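Side-chain contacts in isoaspartyl dipeptidase (PDB 7CDH), which probably hydrolyses isoaspartyl (beta-aspartyl) dipeptides at a pair of zinc ions, as an M38-type metallopeptidase of the amidohydrolase family: residues H61-G66 against V154-I159; G128-P133 against N193-S198; G68-F73 against L97-I102; E74-E79 against I102-E107; H219-H224 against N279-S284. One frame throughout, in Å; residues are numbered along the deposited sequence.

Contact 1 (H61-G66 against V154-I159); sequences HVHITG and VGEIAI. With ZN (zinc ion), chain L; ZN (zinc ion), chain K.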
# COMPACT_ATOMS: atom_id res chain seq x y z
N HIS A 61 24.72 10.81 22.67
CA HIS A 61 23.28 10.60 22.96
C HIS A 61 22.59 11.91 23.39
O HIS A 61 22.58 12.21 24.60
CB HIS A 61 23.15 9.49 23.99
CG HIS A 61 21.74 9.14 24.27
ND1 HIS A 61 21.12 8.08 23.65
CD2 HIS A 61 20.81 9.73 25.04
CE1 HIS A 61 19.88 8.02 24.06
NE2 HIS A 61 19.65 9.04 24.88
N VAL A 62 22.06 12.67 22.41
CA VAL A 62 21.34 13.96 22.62
C VAL A 62 20.00 13.98 21.87
O VAL A 62 19.95 13.65 20.69
CB VAL A 62 22.21 15.15 22.20
CG1 VAL A 62 21.51 16.47 22.45
CG2 VAL A 62 23.54 15.11 22.92
N HIS A 63 18.93 14.35 22.55
CA HIS A 63 17.61 14.55 21.92
C HIS A 63 17.62 15.94 21.31
O HIS A 63 17.00 16.77 21.88
CB HIS A 63 16.49 14.32 22.92
CG HIS A 63 16.48 12.90 23.37
ND1 HIS A 63 16.07 11.88 22.56
CD2 HIS A 63 16.89 12.30 24.52
CE1 HIS A 63 16.17 10.72 23.20
NE2 HIS A 63 16.67 10.95 24.40
N ILE A 64 18.34 16.13 20.20
CA ILE A 64 18.55 17.46 19.59
C ILE A 64 17.22 18.14 19.21
O ILE A 64 17.19 19.42 19.20
CB ILE A 64 19.51 17.36 18.40
CG1 ILE A 64 18.99 16.52 17.23
CG2 ILE A 64 20.86 16.87 18.88
CD1 ILE A 64 19.96 16.53 16.01
N THR A 65 16.14 17.40 18.92
CA THR A 65 14.86 18.03 18.50
C THR A 65 13.94 18.28 19.70
O THR A 65 12.90 18.90 19.52
CB THR A 65 14.10 17.22 17.45
OG1 THR A 65 13.64 16.01 18.05
CG2 THR A 65 14.94 16.96 16.23
N GLY A 66 14.35 17.87 20.89
CA GLY A 66 13.48 17.85 22.07
C GLY A 66 13.00 16.45 22.33
O GLY A 66 13.03 15.63 21.41
N VAL A 154 20.61 2.64 14.66
CA VAL A 154 19.20 2.64 15.09
C VAL A 154 19.21 2.79 16.60
O VAL A 154 20.10 2.27 17.24
CB VAL A 154 18.46 1.37 14.67
CG1 VAL A 154 19.06 0.14 15.35
CG2 VAL A 154 16.96 1.48 14.94
N GLY A 155 18.27 3.56 17.13
CA GLY A 155 18.25 3.92 18.54
C GLY A 155 17.27 5.05 18.79
O GLY A 155 16.82 5.68 17.84
N GLU A 156 16.93 5.26 20.07
CA GLU A 156 17.37 4.35 21.11
C GLU A 156 16.26 3.32 21.37
O GLU A 156 15.18 3.71 21.81
CB GLU A 156 17.83 5.09 22.37
CG GLU A 156 16.93 6.21 22.79
CD GLU A 156 17.14 6.80 24.18
OE1 GLU A 156 17.65 6.11 25.13
OE2 GLU A 156 16.82 8.01 24.30
N ILE A 157 16.51 2.05 21.08
CA ILE A 157 15.54 0.94 21.25
C ILE A 157 15.42 0.64 22.74
O ILE A 157 16.44 0.40 23.36
CB ILE A 157 16.02 -0.27 20.45
CG1 ILE A 157 16.03 0.06 18.96
CG2 ILE A 157 15.19 -1.50 20.76
CD1 ILE A 157 16.55 -1.07 18.12
N ALA A 158 14.23 0.70 23.29
CA ALA A 158 13.99 0.45 24.72
C ALA A 158 13.89 -1.05 24.95
O ALA A 158 13.14 -1.72 24.23
CB ALA A 158 12.75 1.16 25.21
N ILE A 159 14.61 -1.52 25.96
CA ILE A 159 14.50 -2.89 26.53
C ILE A 159 14.43 -2.73 28.04
O ILE A 159 14.96 -1.73 28.56
CB ILE A 159 15.71 -3.74 26.10
CG1 ILE A 159 17.02 -3.01 26.41
CG2 ILE A 159 15.59 -4.08 24.62
CD1 ILE A 159 18.24 -3.88 26.38
ZN ZN L . 17.70 9.27 25.65
ZN ZN K . 17.03 6.56 27.24
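Glu156 meets His61 and His63 at the zinc pair of the amidohydrolase TIM barrel. The two histidines form the His-X-His motif just past barrel strand 51-59, on short strand 61-62 and the turn that follows, and Glu156 rises from strand 151-159. A carboxylated lysine bridges the metals in many binuclear relatives; here a glutamate does so. At its base, CB of Glu156 lies in the plane of the His61 ring, 4.0 Å from CE1. CG is also near that edge, 3.7 Å from His61 CE1. It sits between the backbone N and the carbonyl carbon (chi1 44°), and the extended chain beyond it carries the carboxylate out to the metals. There the two oxygens part. OE1 binds the zinc ion of chain K at 2.2 Å, while OE2 binds that of chain L at 2.0 Å, so one flat group spans both. The rings meet the carboxylate differently: the His61 plane stands at 82° to it, whereas His63 is nearly coplanar at 23°, with OE2 in its plane at the edge. Neither NE2 is hydrogen-bonded to Glu156, because each is spent on zinc. Asp285 completes the chain L site, and His195 and His224 share the chain K ion with OE1. On the side of each ring away from the metal, ND1 of His61 is hydrogen-bonded to Asn193 OD1 and ND1 of His63 to the carbonyl of Cys96, which fixes both ring rotations. His61 NE2 thus faces the chain L zinc at 2.1 Å. His63 NE2 binds the same zinc at 2.3 Å.

Contact 2 (G128-P133 against N193-S198); sequences GSYRVP and NFHVGS. With ZN (zinc ion), chain K.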
# COMPACT_ATOMS: atom_id res chain seq x y z
N GLY A 128 15.03 5.12 13.70
CA GLY A 128 14.25 4.48 14.77
C GLY A 128 13.99 5.40 15.94
O GLY A 128 14.27 6.61 15.84
N SER A 129 13.50 4.82 17.04
CA SER A 129 13.12 5.46 18.33
C SER A 129 12.98 4.32 19.35
O SER A 129 13.42 3.19 19.01
CB SER A 129 11.83 6.28 18.19
OG SER A 129 10.66 5.44 17.98
N TYR A 130 12.37 4.58 20.51
CA TYR A 130 12.17 3.55 21.56
C TYR A 130 11.48 2.34 20.96
O TYR A 130 11.86 1.22 21.25
CB TYR A 130 11.29 4.04 22.70
CG TYR A 130 11.98 4.67 23.89
CD1 TYR A 130 13.15 5.42 23.78
CD2 TYR A 130 11.40 4.56 25.15
CE1 TYR A 130 13.74 6.02 24.89
CE2 TYR A 130 11.99 5.13 26.27
CZ TYR A 130 13.15 5.87 26.14
OH TYR A 130 13.66 6.45 27.28
N ARG A 131 10.42 2.57 20.18
CA ARG A 131 9.45 1.52 19.84
C ARG A 131 10.04 0.56 18.80
O ARG A 131 10.67 1.00 17.86
CB ARG A 131 8.18 2.13 19.28
CG ARG A 131 7.15 1.08 18.91
CD ARG A 131 5.82 1.76 18.77
NE ARG A 131 4.78 0.80 18.51
CZ ARG A 131 4.50 0.28 17.33
NH1 ARG A 131 5.21 0.62 16.26
NH2 ARG A 131 3.52 -0.60 17.25
N VAL A 132 9.77 -0.71 19.00
CA VAL A 132 9.95 -1.79 17.98
C VAL A 132 8.56 -2.16 17.49
O VAL A 132 7.67 -2.34 18.32
CB VAL A 132 10.68 -2.97 18.65
CG1 VAL A 132 10.58 -4.22 17.81
CG2 VAL A 132 12.12 -2.60 18.96
N PRO A 133 8.27 -2.24 16.16
CA PRO A 133 9.23 -2.04 15.07
C PRO A 133 9.58 -0.57 14.85
O PRO A 133 8.73 0.31 15.01
CB PRO A 133 8.46 -2.53 13.81
CG PRO A 133 7.03 -2.30 14.11
CD PRO A 133 6.90 -2.45 15.62
N ASN A 193 21.77 1.37 19.59
CA ASN A 193 21.78 2.01 20.92
C ASN A 193 20.54 1.49 21.66
O ASN A 193 19.40 1.67 21.15
CB ASN A 193 21.86 3.53 20.77
CG ASN A 193 21.81 4.29 22.07
OD1 ASN A 193 21.12 5.29 22.17
ND2 ASN A 193 22.60 3.88 23.04
N PHE A 194 20.76 0.82 22.78
CA PHE A 194 19.68 0.27 23.64
C PHE A 194 19.47 1.24 24.79
O PHE A 194 20.44 1.49 25.52
CB PHE A 194 20.03 -1.11 24.18
CG PHE A 194 20.11 -2.15 23.10
CD1 PHE A 194 18.97 -2.70 22.55
CD2 PHE A 194 21.34 -2.54 22.60
CE1 PHE A 194 19.06 -3.64 21.55
CE2 PHE A 194 21.42 -3.48 21.58
CZ PHE A 194 20.28 -4.03 21.06
N HIS A 195 18.26 1.80 24.90
CA HIS A 195 17.79 2.38 26.17
C HIS A 195 17.52 1.22 27.13
O HIS A 195 16.62 0.41 26.86
CB HIS A 195 16.55 3.23 25.97
CG HIS A 195 15.87 3.57 27.25
ND1 HIS A 195 16.08 4.77 27.87
CD2 HIS A 195 15.05 2.83 28.04
CE1 HIS A 195 15.38 4.78 29.00
NE2 HIS A 195 14.72 3.60 29.13
N VAL A 196 18.28 1.14 28.21
CA VAL A 196 18.05 0.07 29.21
C VAL A 196 17.34 0.66 30.41
O VAL A 196 17.90 1.54 31.07
CB VAL A 196 19.34 -0.65 29.63
CG1 VAL A 196 18.99 -1.81 30.55
CG2 VAL A 196 20.14 -1.12 28.43
N GLY A 197 16.14 0.17 30.69
CA GLY A 197 15.36 0.61 31.84
C GLY A 197 15.78 -0.14 33.08
O GLY A 197 16.88 -0.69 33.09
N SER A 198 14.93 -0.18 34.09
CA SER A 198 15.27 -0.71 35.42
C SER A 198 14.68 -2.11 35.57
O SER A 198 14.77 -2.66 36.67
CB SER A 198 14.77 0.23 36.46
OG SER A 198 13.42 0.53 36.19
ZN ZN K . 17.03 6.56 27.24
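Tyr130 lays the phenol end of its ring over one face of the His195 imidazole. Its CZ stands 3.6 Å above the plane of the His195 ring, over the ring's centre, and OH lies over the same face, near the ND1-CE1 bond. The planes are inclined at 35° with centroids 4.5 Å apart, an oblique pairing that is neither a parallel stack nor an edge-to-face one. Tyr130 OH comes within 3.0 Å of His195 ND1, yet this is not a hydrogen bond: OH sits above the ring, away from the in-plane direction of the ND1 lone pair, which the zinc ion of chain K takes at 2.1 Å from ND1. The other ring nitrogen, NE2, is hydrogen-bonded to Asp161 OD2, a second-shell carboxylate that fixes the rotation of the imidazole and would probably increase its electron donation to the metal. CG of His195 lies anti to the backbone N (chi1 167°), which swings the ring from its strand toward the zinc pair. Glu156 and His224 complete the coordination of the chain K ion, and the ring of His224 meets that of His195 at a steep angle. With an alanine in place of Tyr130, this face of the imidazole would probably lose its aromatic cover and the metal ligand would be less firmly packed. The tyrosine belongs to the loop after barrel strand 122-127 and reaches past the intervening strand 151-159, touching Glu156 and Ala158, to His195 on strand 191-196; farther out, Val132 and Phe194 both pack on helix 169-186.

Contact 3 (G68-F73 against L97-I102); sequences GGEGGF and LGTDGI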
# COMPACT_ATOMS: atom_id res chain seq x y z
N GLY A 68 11.00 14.25 26.03
CA GLY A 68 9.91 14.34 27.01
C GLY A 68 8.61 13.86 26.39
O GLY A 68 8.67 13.16 25.34
N GLY A 69 7.48 14.23 27.01
CA GLY A 69 6.13 13.84 26.59
C GLY A 69 5.61 12.63 27.35
O GLY A 69 4.44 12.25 27.11
N GLU A 70 6.42 12.04 28.22
CA GLU A 70 5.98 10.92 29.11
C GLU A 70 4.89 11.38 30.08
O GLU A 70 4.17 10.51 30.58
CB GLU A 70 7.14 10.37 29.95
CG GLU A 70 8.15 9.57 29.16
CD GLU A 70 9.41 10.33 28.78
OE1 GLU A 70 10.45 9.66 28.52
OE2 GLU A 70 9.35 11.59 28.74
N GLY A 71 4.78 12.68 30.37
CA GLY A 71 3.74 13.19 31.29
C GLY A 71 2.65 13.98 30.59
O GLY A 71 2.01 14.81 31.29
N GLY A 72 2.44 13.76 29.28
CA GLY A 72 1.49 14.53 28.45
C GLY A 72 2.19 15.57 27.60
O GLY A 72 3.39 15.80 27.80
N PHE A 73 1.45 16.21 26.70
CA PHE A 73 1.96 17.19 25.70
C PHE A 73 2.70 18.36 26.37
O PHE A 73 3.61 18.93 25.71
CB PHE A 73 0.80 17.68 24.84
CG PHE A 73 0.16 16.61 23.99
CD1 PHE A 73 0.86 16.04 22.94
CD2 PHE A 73 -1.15 16.20 24.22
CE1 PHE A 73 0.28 15.06 22.16
CE2 PHE A 73 -1.74 15.25 23.42
CZ PHE A 73 -1.02 14.68 22.39
N LEU A 97 15.73 9.99 18.60
CA LEU A 97 14.38 10.10 19.20
C LEU A 97 14.26 9.17 20.41
O LEU A 97 15.01 8.19 20.52
CB LEU A 97 13.31 9.71 18.18
CG LEU A 97 13.38 10.44 16.85
CD1 LEU A 97 12.27 9.97 15.94
CD2 LEU A 97 13.28 11.94 17.09
N GLY A 98 13.26 9.43 21.25
CA GLY A 98 13.05 8.70 22.51
C GLY A 98 11.67 8.09 22.58
O GLY A 98 11.23 7.51 21.62
N THR A 99 11.02 8.18 23.72
CA THR A 99 9.69 7.58 23.95
C THR A 99 8.74 7.93 22.81
O THR A 99 8.08 7.02 22.33
CB THR A 99 9.11 8.04 25.28
OG1 THR A 99 10.20 7.89 26.20
CG2 THR A 99 7.92 7.21 25.68
N ASP A 100 8.69 9.19 22.40
CA ASP A 100 7.70 9.70 21.42
C ASP A 100 8.29 9.61 20.00
O ASP A 100 9.05 10.53 19.59
CB ASP A 100 7.24 11.11 21.79
CG ASP A 100 6.16 11.66 20.87
OD1 ASP A 100 5.72 10.92 19.97
OD2 ASP A 100 5.72 12.79 21.10
N GLY A 101 7.86 8.58 19.25
CA GLY A 101 8.10 8.41 17.81
C GLY A 101 6.91 8.83 16.95
O GLY A 101 6.98 8.55 15.77
N ILE A 102 5.88 9.48 17.52
CA ILE A 102 4.61 9.89 16.84
C ILE A 102 4.71 11.37 16.48
O ILE A 102 4.48 11.70 15.30
CB ILE A 102 3.36 9.67 17.70
CG1 ILE A 102 3.23 8.24 18.21
CG2 ILE A 102 2.11 10.08 16.94
CD1 ILE A 102 2.98 7.25 17.12
O HOH W 1 8.07 14.30 22.85
O HOH W 2 10.48 11.53 23.62
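Two loops at the metal end of the TIM barrel meet here, one following strand 61-62 and the other following strand 90-95, with Glu70 and Thr99 making the direct bond between them. The Thr99 hydroxyl donates from OG1 to Glu70 OE1 at 2.9 Å, reaching the oxygen from above the carboxylate, 54° out of its plane. A bend at chi2 of Glu70 (99°) turns the acid group toward the threonine. The same OE1 forms a salt bridge with Arg163, and OE2 is hydrogen-bonded to Ser289 OG, so both oxygens are held. A lysine in place of Glu70 would probably leave the Arg163 guanidinium without this counter-charge, and Thr99 OG1 without its acceptor.

Beside this bond, the link runs through water. Water 2 donates to Gly68 O at 3.0 Å and accepts from Asp100 N at 3.2 Å, joining the two backbones without a side chain. The carboxylate of Asp100 also braces its own loop: OD1 accepts from Ile102 N at 2.8 Å with an N-H...O angle of 151°, an Asx turn, and OD2 is bonded to Thr103 OG1. Gly68 O approaches Asp100 CB no closer than 4.3 Å. Met184 of the second subunit packs on Glu70. Held by a threonine, an arginine and a serine from three parts of the chain, the Glu70 carboxylate is restricted in its rotation.

Contact 4 (E74-E79 against I102-E107); sequences ETRTPE and ITRSLE
Arg76 and Arg104 each donate hydrogen bonds across segments 74-79 and 102-107. Arg76 gives its NH2 to Thr103 OG1 at 2.8 Å, with an N-H...O angle of 155°, and its NE points a longer, weak bond to the same oxygen at 3.3 Å. A bend at chi3 (108°) turns the guanidinium edge to the threonine, whose hydroxyl is also bonded to Asp100 OD2. In the reverse direction, Arg104 NH2 donates to Thr77 O at 3.1 Å, meeting a lone pair in the carbonyl plane, and also reaches Gly67 O.

Stacking comes next. The guanidinium groups of Arg76 and Arg104 lie flat on one another, offset, with centres 4.0 Å apart and planes at 21°. The two chains run past each other in opposite directions, and bonding at the rims leaves the faces to make this like-charged pair. The nearby Asp100 carboxylate and the backbone oxygens probably temper the repulsion. Segment 102-107 runs into barrel helix 106-118, where Ser105 is the N-cap, its OG bonded to the backbone N of Asn108.

Water supplies a further link: water 3 accepts from Arg104 NH1 at 2.9 Å and donates to Thr77 O at 2.8 Å, so that carbonyl takes a direct and a relayed bond from one guanidinium. Ala111 of the third subunit packs on Arg76 and Thr103.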
# COMPACT_ATOMS: atom_id res chain seq x y z
N GLU A 74 2.34 18.71 27.61
CA GLU A 74 2.98 19.81 28.41
C GLU A 74 4.40 19.41 28.86
O GLU A 74 5.12 20.28 29.33
CB GLU A 74 2.17 20.19 29.66
CG GLU A 74 1.72 19.03 30.53
CD GLU A 74 0.55 18.20 30.01
OE1 GLU A 74 0.11 17.27 30.75
OE2 GLU A 74 0.07 18.43 28.85
N THR A 75 4.78 18.14 28.76
CA THR A 75 6.12 17.67 29.17
C THR A 75 7.03 17.50 27.96
O THR A 75 8.14 17.09 28.19
CB THR A 75 6.00 16.42 30.05
OG1 THR A 75 5.64 15.32 29.22
CG2 THR A 75 4.99 16.59 31.15
N ARG A 76 6.63 17.88 26.75
CA ARG A 76 7.59 17.95 25.62
C ARG A 76 8.68 19.00 25.90
O ARG A 76 8.35 20.18 26.16
CB ARG A 76 6.94 18.34 24.29
CG ARG A 76 5.90 17.35 23.83
CD ARG A 76 5.09 17.97 22.70
NE ARG A 76 5.46 17.32 21.47
CZ ARG A 76 5.87 17.92 20.39
NH1 ARG A 76 5.93 19.23 20.31
NH2 ARG A 76 6.18 17.20 19.34
N THR A 77 9.94 18.65 25.72
CA THR A 77 11.04 19.59 26.03
C THR A 77 11.44 20.34 24.78
O THR A 77 11.20 19.90 23.66
CB THR A 77 12.24 18.85 26.64
OG1 THR A 77 12.70 18.00 25.60
CG2 THR A 77 11.89 18.10 27.91
N PRO A 78 12.10 21.51 24.94
CA PRO A 78 12.54 22.28 23.79
C PRO A 78 13.70 21.60 23.05
O PRO A 78 14.31 20.71 23.59
CB PRO A 78 12.93 23.66 24.36
CG PRO A 78 12.98 23.51 25.87
CD PRO A 78 12.36 22.17 26.22
N GLU A 79 13.96 22.06 21.83
CA GLU A 79 15.08 21.58 21.00
C GLU A 79 16.40 22.10 21.60
O GLU A 79 16.37 22.96 22.45
CB GLU A 79 14.79 21.90 19.53
CG GLU A 79 15.02 23.32 19.08
CD GLU A 79 14.99 23.52 17.56
OE1 GLU A 79 14.92 22.51 16.84
OE2 GLU A 79 15.07 24.67 17.08
N ILE A 102 5.88 9.48 17.52
CA ILE A 102 4.61 9.89 16.84
C ILE A 102 4.71 11.37 16.48
O ILE A 102 4.48 11.70 15.30
CB ILE A 102 3.36 9.67 17.70
CG1 ILE A 102 3.23 8.24 18.21
CG2 ILE A 102 2.11 10.08 16.94
CD1 ILE A 102 2.98 7.25 17.12
N THR A 103 4.97 12.22 17.49
CA THR A 103 4.89 13.70 17.38
C THR A 103 6.28 14.24 17.13
O THR A 103 6.41 15.42 16.79
CB THR A 103 4.25 14.40 18.60
OG1 THR A 103 5.22 14.61 19.62
CG2 THR A 103 3.08 13.67 19.22
N ARG A 104 7.30 13.41 17.32
CA ARG A 104 8.68 13.75 16.93
C ARG A 104 9.01 12.93 15.68
O ARG A 104 8.87 11.74 15.74
CB ARG A 104 9.64 13.44 18.07
CG ARG A 104 9.21 13.99 19.42
CD ARG A 104 9.39 15.49 19.47
NE ARG A 104 9.46 15.91 20.85
CZ ARG A 104 9.66 17.15 21.25
NH1 ARG A 104 9.79 18.11 20.35
NH2 ARG A 104 9.72 17.41 22.54
N SER A 105 9.34 13.59 14.59
CA SER A 105 9.59 12.98 13.27
C SER A 105 11.09 12.80 13.03
O SER A 105 11.91 13.62 13.50
CB SER A 105 8.91 13.83 12.21
OG SER A 105 9.81 14.68 11.54
N LEU A 106 11.45 11.78 12.28
CA LEU A 106 12.84 11.55 11.85
C LEU A 106 13.29 12.70 10.95
O LEU A 106 14.48 13.09 11.03
CB LEU A 106 12.93 10.20 11.14
CG LEU A 106 12.89 8.99 12.08
CD1 LEU A 106 12.89 7.72 11.26
CD2 LEU A 106 14.07 9.02 13.04
N GLU A 107 12.40 13.26 10.14
CA GLU A 107 12.80 14.24 9.10
C GLU A 107 13.18 15.55 9.82
O GLU A 107 14.12 16.25 9.40
CB GLU A 107 11.69 14.47 8.07
CG GLU A 107 11.38 13.25 7.23
CD GLU A 107 10.48 12.19 7.88
OE1 GLU A 107 10.03 12.38 9.06
OE2 GLU A 107 10.27 11.14 7.22
O HOH W 3 10.17 20.89 21.24

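Contact 5 (H219-H224 against N279-S284); sequences HLYPTH and NVTISS. With ZN (zinc ion), chain K.
Thr281 OG1 is gripped by two groups: it accepts a proton from Tyr221 OH at 2.7 Å and is also hydrogen-bonded to Asp246 OD1. The side chains of Tyr221 and Thr281 come from opposite directions, and OG1 lies at the edge of the phenol ring, near its plane. With chi1 at -174° the Tyr221 ring leaves its strand on the side away from N and crosses to the threonine, and CG2 of Thr281 packs 3.6 Å from Tyr221 OH.

These are strands 220-223 and 280-283 of the TIM barrel, which do not pair directly: the CA atoms of Thr223 and Ser283, the nearest such pair, are 8.4 Å apart. Strand 245-248 runs between them, bonded through its backbone to Pro222 and pairing in parallel with 280-283. It contributes the shared acceptor Asp246, whose OD2 is hydrogen-bonded to both Thr223 OG1 and Ser283 OG.

Those two hydroxyl oxygens are 4.0 Å from each other, and water 4 also links them, donating to Thr223 OG1 at 3.1 Å and to Ser283 OG at 2.6 Å. This buried polar layer adjoins the metal site. CG2 of Thr223 stands 3.6 Å above one face of the neighbouring His224 ring, offset toward its rim. That imidazole is hydrogen-bonded through ND1 to Thr248 OG1, and its NE2 binds the zinc ion of chain K at 2.3 Å.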
# COMPACT_ATOMS: atom_id res chain seq x y z
N HIS A 219 28.64 -3.66 17.80
CA HIS A 219 27.44 -2.98 17.29
C HIS A 219 26.48 -2.66 18.43
O HIS A 219 25.52 -1.96 18.17
CB HIS A 219 26.75 -3.85 16.23
CG HIS A 219 27.61 -4.11 15.04
ND1 HIS A 219 27.88 -3.12 14.10
CD2 HIS A 219 28.24 -5.24 14.65
CE1 HIS A 219 28.66 -3.64 13.16
NE2 HIS A 219 28.90 -4.94 13.48
N LEU A 220 26.69 -3.24 19.62
CA LEU A 220 25.69 -3.25 20.71
C LEU A 220 26.16 -2.27 21.77
O LEU A 220 27.17 -2.51 22.39
CB LEU A 220 25.52 -4.65 21.30
CG LEU A 220 25.33 -5.79 20.30
CD1 LEU A 220 25.24 -7.12 21.05
CD2 LEU A 220 24.10 -5.58 19.41
N TYR A 221 25.40 -1.21 21.96
CA TYR A 221 25.84 -0.01 22.69
C TYR A 221 24.71 0.34 23.63
O TYR A 221 23.89 1.17 23.30
CB TYR A 221 26.09 1.08 21.67
CG TYR A 221 26.68 2.35 22.22
CD1 TYR A 221 27.78 2.33 23.06
CD2 TYR A 221 26.18 3.57 21.84
CE1 TYR A 221 28.36 3.50 23.53
CE2 TYR A 221 26.74 4.75 22.30
CZ TYR A 221 27.82 4.72 23.14
OH TYR A 221 28.37 5.91 23.54
N PRO A 222 24.60 -0.33 24.80
CA PRO A 222 23.57 0.01 25.78
C PRO A 222 23.89 1.32 26.51
O PRO A 222 25.03 1.54 26.72
CB PRO A 222 23.63 -1.17 26.74
CG PRO A 222 25.08 -1.59 26.71
CD PRO A 222 25.46 -1.44 25.24
N THR A 223 22.89 2.11 26.91
CA THR A 223 23.08 3.34 27.72
C THR A 223 22.31 3.18 29.04
O THR A 223 21.67 2.14 29.23
CB THR A 223 22.74 4.60 26.91
OG1 THR A 223 23.08 5.74 27.71
CG2 THR A 223 21.30 4.67 26.48
N HIS A 224 22.39 4.19 29.92
CA HIS A 224 21.82 4.18 31.30
C HIS A 224 22.43 3.04 32.10
O HIS A 224 21.78 2.51 32.95
CB HIS A 224 20.28 4.08 31.28
CG HIS A 224 19.71 5.07 30.34
ND1 HIS A 224 20.09 6.40 30.38
CD2 HIS A 224 18.90 4.93 29.28
CE1 HIS A 224 19.53 7.04 29.38
NE2 HIS A 224 18.80 6.16 28.70
N ASN A 279 36.22 1.00 27.76
CA ASN A 279 34.96 0.39 27.31
C ASN A 279 33.80 1.26 27.79
O ASN A 279 32.70 0.79 27.85
CB ASN A 279 34.89 -1.07 27.80
CG ASN A 279 36.04 -1.88 27.27
OD1 ASN A 279 37.18 -1.68 27.69
ND2 ASN A 279 35.77 -2.75 26.30
N VAL A 280 34.06 2.52 28.13
CA VAL A 280 33.05 3.34 28.84
C VAL A 280 32.91 4.65 28.10
O VAL A 280 33.94 5.20 27.73
CB VAL A 280 33.44 3.54 30.30
CG1 VAL A 280 32.65 4.69 30.91
CG2 VAL A 280 33.21 2.26 31.07
N THR A 281 31.67 5.06 27.82
CA THR A 281 31.38 6.42 27.31
C THR A 281 30.45 7.06 28.33
O THR A 281 29.87 6.34 29.11
CB THR A 281 30.84 6.43 25.87
OG1 THR A 281 29.56 5.81 25.92
CG2 THR A 281 31.72 5.71 24.87
N ILE A 282 30.36 8.38 28.32
CA ILE A 282 29.24 9.11 28.95
C ILE A 282 28.48 9.94 27.90
O ILE A 282 29.05 10.32 26.83
CB ILE A 282 29.76 9.96 30.12
CG1 ILE A 282 30.74 11.03 29.65
CG2 ILE A 282 30.34 9.06 31.20
CD1 ILE A 282 30.99 12.11 30.68
N SER A 283 27.22 10.25 28.24
CA SER A 283 26.32 11.07 27.39
C SER A 283 25.40 11.92 28.28
O SER A 283 25.05 11.49 29.40
CB SER A 283 25.55 10.17 26.45
OG SER A 283 24.64 9.34 27.17
N SER A 284 25.00 13.09 27.80
CA SER A 284 24.14 14.02 28.58
C SER A 284 22.74 13.47 28.66
O SER A 284 22.07 13.66 29.72
CB SER A 284 24.10 15.38 27.98
OG SER A 284 23.82 15.30 26.59
ZN ZN K . 17.03 6.56 27.24
O HOH W 4 22.59 8.64 28.65

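All five contacts are buried. Contacts 1, 2 and 5 converge on the zinc ion of chain K: contact 1 is built on metal coordination, contact 2 on an aromatic cover over a ligand, contact 5 on a buried hydroxyl and carboxylate network. Contacts 1 and 2 hold neighbouring strands 151-159 and 191-196, contacts 2 and 5 hold 191-196 and 220-223. Contacts 1 and 5 touch no other chain of the assembly. Contacts 3 and 4 lie at the chain's periphery, their centres about 22 and 21 Å from the chain centre against 9 Å for contact 5. They join the same two loops, share Ile102, and use charged groups and water where other subunits pack; Tyr130 touches Thr99, linking contacts 2 and 3.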